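Local coordinates for selenium-binding protein (Sulfolobus tokodaii, PDB 2ECE) that is of unknown function but adopts a beta-propeller fold and may bind selenium, at residues V419-N424 with L429-E434. Numbering follows the deposited sequence.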
ATOM      1  N   VAL A 419     -13.806   6.276  -2.364  1.00 21.52           N
ATOM      2  CA  VAL A 419     -14.468   6.428  -3.639  1.00 22.94           C
ATOM      3  C   VAL A 419     -14.324   5.158  -4.458  1.00 24.73           C
ATOM      4  O   VAL A 419     -13.326   4.436  -4.330  1.00 23.95           O
ATOM      5  CB  VAL A 419     -13.845   7.616  -4.402  1.00 23.37           C
ATOM      6  CG1 VAL A 419     -14.084   7.482  -5.895  1.00 24.02           C
ATOM      7  CG2 VAL A 419     -14.435   8.922  -3.880  1.00 21.31           C
ATOM      8  N   LYS A 420     -15.329   4.877  -5.284  1.00 24.23           N
ATOM      9  CA  LYS A 420     -15.279   3.712  -6.146  1.00 23.54           C
ATOM     10  C   LYS A 420     -15.209   4.172  -7.593  1.00 23.59           C
ATOM     11  O   LYS A 420     -15.925   5.089  -8.004  1.00 23.27           O
ATOM     12  CB  LYS A 420     -16.498   2.805  -5.960  1.00 23.45           C
ATOM     13  CG  LYS A 420     -16.454   1.608  -6.907  1.00 24.51           C
ATOM     14  CD  LYS A 420     -17.422   0.485  -6.541  1.00 28.59           C
ATOM     15  CE  LYS A 420     -18.833   0.718  -7.060  1.00 27.12           C
ATOM     16  NZ  LYS A 420     -19.663  -0.525  -6.951  1.00 23.82           N
ATOM     17  N   LEU A 421     -14.323   3.540  -8.349  1.00 23.51           N
ATOM     18  CA  LEU A 421     -14.147   3.850  -9.757  1.00 23.90           C
ATOM     19  C   LEU A 421     -14.540   2.603 -10.533  1.00 25.69           C
ATOM     20  O   LEU A 421     -14.346   1.486 -10.061  1.00 24.79           O
ATOM     21  CB  LEU A 421     -12.684   4.183 -10.053  1.00 23.11           C
ATOM     22  CG  LEU A 421     -12.012   5.295  -9.246  1.00 23.57           C
ATOM     23  CD1 LEU A 421     -10.577   5.470  -9.725  1.00 22.58           C
ATOM     24  CD2 LEU A 421     -12.790   6.594  -9.414  1.00 23.54           C
ATOM     25  N   ASN A 422     -15.107   2.793 -11.717  1.00 26.75           N
ATOM     26  CA  ASN A 422     -15.493   1.671 -12.554  1.00 28.47           C
ATOM     27  C   ASN A 422     -14.460   1.636 -13.673  1.00 28.36           C
ATOM     28  O   ASN A 422     -14.365   2.571 -14.464  1.00 27.96           O
ATOM     29  CB  ASN A 422     -16.902   1.886 -13.110  1.00 28.80           C
ATOM     30  CG  ASN A 422     -17.970   1.802 -12.030  1.00 29.88           C
ATOM     31  OD1 ASN A 422     -18.795   2.705 -11.888  1.00 32.42           O
ATOM     32  ND2 ASN A 422     -17.964   0.711 -11.268  1.00 28.52           N
ATOM     33  N   ALA A 423     -13.664   0.572 -13.715  1.00 29.24           N
ATOM     34  CA  ALA A 423     -12.623   0.449 -14.730  1.00 30.76           C
ATOM     35  C   ALA A 423     -13.068  -0.433 -15.888  1.00 31.80           C
ATOM     36  O   ALA A 423     -13.687  -1.484 -15.687  1.00 32.95           O
ATOM     37  CB  ALA A 423     -11.352  -0.108 -14.108  1.00 29.66           C
ATOM     38  N   ASN A 424     -12.738   0.002 -17.097  1.00 32.02           N
ATOM     39  CA  ASN A 424     -13.103  -0.723 -18.308  1.00 32.46           C
ATOM     40  C   ASN A 424     -12.022  -1.725 -18.695  1.00 31.63           C
ATOM     41  O   ASN A 424     -10.878  -1.348 -18.947  1.00 32.41           O
ATOM     42  CB  ASN A 424     -13.320   0.265 -19.457  1.00 33.01           C
ATOM     43  CG  ASN A 424     -13.949  -0.387 -20.672  1.00 34.37           C
ATOM     44  OD1 ASN A 424     -13.461  -1.404 -21.167  1.00 34.25           O
ATOM     45  ND2 ASN A 424     -15.037   0.200 -21.162  1.00 33.98           N
ATOM     46  N   LEU A 429     -11.762   4.698 -17.412  1.00 32.40           N
ATOM     47  CA  LEU A 429     -11.905   4.887 -15.965  1.00 32.22           C
ATOM     48  C   LEU A 429     -12.988   5.926 -15.658  1.00 31.36           C
ATOM     49  O   LEU A 429     -12.906   7.060 -16.125  1.00 32.17           O
ATOM     50  CB  LEU A 429     -10.585   5.378 -15.365  1.00 31.12           C
ATOM     51  CG  LEU A 429      -9.870   4.612 -14.245  1.00 32.67           C
ATOM     52  CD1 LEU A 429      -9.023   5.607 -13.462  1.00 29.21           C
ATOM     53  CD2 LEU A 429     -10.860   3.922 -13.324  1.00 29.34           C
ATOM     54  N   GLU A 430     -13.986   5.542 -14.868  1.00 30.85           N
ATOM     55  CA  GLU A 430     -15.069   6.454 -14.493  1.00 32.31           C
ATOM     56  C   GLU A 430     -15.298   6.422 -12.985  1.00 31.73           C
ATOM     57  O   GLU A 430     -15.066   5.403 -12.334  1.00 31.56           O
ATOM     58  CB  GLU A 430     -16.384   6.055 -15.176  1.00 34.28           C
ATOM     59  CG  GLU A 430     -16.416   6.169 -16.698  1.00 37.48           C
ATOM     60  CD  GLU A 430     -16.303   7.601 -17.188  1.00 38.97           C
ATOM     61  OE1 GLU A 430     -16.816   8.513 -16.501  1.00 37.30           O
ATOM     62  OE2 GLU A 430     -15.713   7.809 -18.272  1.00 41.15           O
ATOM     63  N   ILE A 431     -15.763   7.538 -12.434  1.00 30.21           N
ATOM     64  CA  ILE A 431     -16.056   7.620 -11.008  1.00 29.64           C
ATOM     65  C   ILE A 431     -17.474   7.102 -10.806  1.00 29.93           C
ATOM     66  O   ILE A 431     -18.398   7.545 -11.484  1.00 30.35           O
ATOM     67  CB  ILE A 431     -16.019   9.077 -10.495  1.00 28.51           C
ATOM     68  CG1 ILE A 431     -14.644   9.696 -10.740  1.00 26.36           C
ATOM     69  CG2 ILE A 431     -16.349   9.115  -9.019  1.00 28.96           C
ATOM     70  CD1 ILE A 431     -14.621  11.206 -10.539  1.00 23.45           C
ATOM     71  N   ASP A 432     -17.659   6.160  -9.893  1.00 30.40           N
ATOM     72  CA  ASP A 432     -19.004   5.667  -9.646  1.00 31.01           C
ATOM     73  C   ASP A 432     -19.697   6.792  -8.888  1.00 32.06           C
ATOM     74  O   ASP A 432     -19.212   7.232  -7.848  1.00 31.08           O
ATOM     75  CB  ASP A 432     -18.985   4.409  -8.784  1.00 32.11           C
ATOM     76  CG  ASP A 432     -20.336   3.728  -8.734  1.00 34.11           C
ATOM     77  OD1 ASP A 432     -20.656   2.984  -9.681  1.00 37.07           O
ATOM     78  OD2 ASP A 432     -21.087   3.945  -7.761  1.00 34.08           O
ATOM     79  N   LYS A 433     -20.822   7.260  -9.415  1.00 33.07           N
ATOM     80  CA  LYS A 433     -21.566   8.350  -8.794  1.00 34.42           C
ATOM     81  C   LYS A 433     -22.289   7.938  -7.514  1.00 33.20           C
ATOM     82  O   LYS A 433     -22.289   8.676  -6.528  1.00 33.20           O
ATOM     83  CB  LYS A 433     -22.585   8.915  -9.794  1.00 36.34           C
ATOM     84  CG  LYS A 433     -23.402  10.087  -9.264  1.00 40.36           C
ATOM     85  CD  LYS A 433     -24.675  10.277 -10.081  1.00 44.89           C
ATOM     86  CE  LYS A 433     -25.526  11.420  -9.541  1.00 46.03           C
ATOM     87  NZ  LYS A 433     -25.908  11.220  -8.109  1.00 47.13           N
ATOM     88  N   GLU A 434     -22.890   6.754  -7.528  1.00 33.44           N
ATOM     89  CA  GLU A 434     -23.656   6.256  -6.390  1.00 33.85           C
ATOM     90  C   GLU A 434     -22.871   5.885  -5.130  1.00 32.47           C
ATOM     91  O   GLU A 434     -23.296   6.203  -4.017  1.00 32.99           O
ATOM     92  CB  GLU A 434     -24.497   5.053  -6.824  1.00 38.54           C
ATOM     93  CG  GLU A 434     -25.123   5.203  -8.209  1.00 44.41           C
ATOM     94  CD  GLU A 434     -24.174   4.800  -9.328  1.00 47.95           C
ATOM     95  OE1 GLU A 434     -23.912   3.584  -9.484  1.00 50.55           O
ATOM     96  OE2 GLU A 434     -23.683   5.696 -10.052  1.00 50.08           O
TER
HETATM   97  O   HOH W   1     -17.532   6.857  -5.639  1.00 20.44           O
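The outer beta hairpin of a propeller blade brings strand 417-423 against the edge strand 429-438, where N422 and E430 form an antiparallel hydrogen-bonded pair. N422 N donates to E430 O at 2.7 Å, and E430 N returns a bond to N422 O. Further along, D432 N donates to K420 O at 2.8 Å. A water then takes over the bridging: it accepts from K420 N and lies 2.8 Å from D432 O where the edge strand nears its corner at K433 and E434. In the four-stranded antiparallel sheet that makes this blade, the inner neighbour is strand 394-398, bonded through the backbones of V419, L421 and A423. On the face carrying L421, A423, L429 and I431, L421 touches two partners, one with each branch. Its CG lies anti to the carbonyl carbon (chi1 -55°), and the branches divide the work: CD2 lies 3.8 Å from I431 CG1, while CD1 packs on the methyls of L429. L429 CD2 also comes within 3.8 Å of L421 CB and touches A423 CB. V345 of strand 344-349, in another sheet, packs on both leucines. N422 and E430 lie on the other face, while the CB of D432 points toward the facing strand. D432 holds CG anti to its own backbone nitrogen (chi1 -169°), which lays the carboxylate alongside the K420 chain, with K420 CE 3.8 Å from D432 CG. The lysine ammonium instead bonds Y57 OH, its NZ staying 4.6 Å from D432 OD1, while D432 OD2 accepts from F435 N beyond the corner. Replacing D432 by an alanine removes the carboxylate, which would probably leave F435 N without its side-chain acceptor and the K420 ammonium without a nearby negative charge.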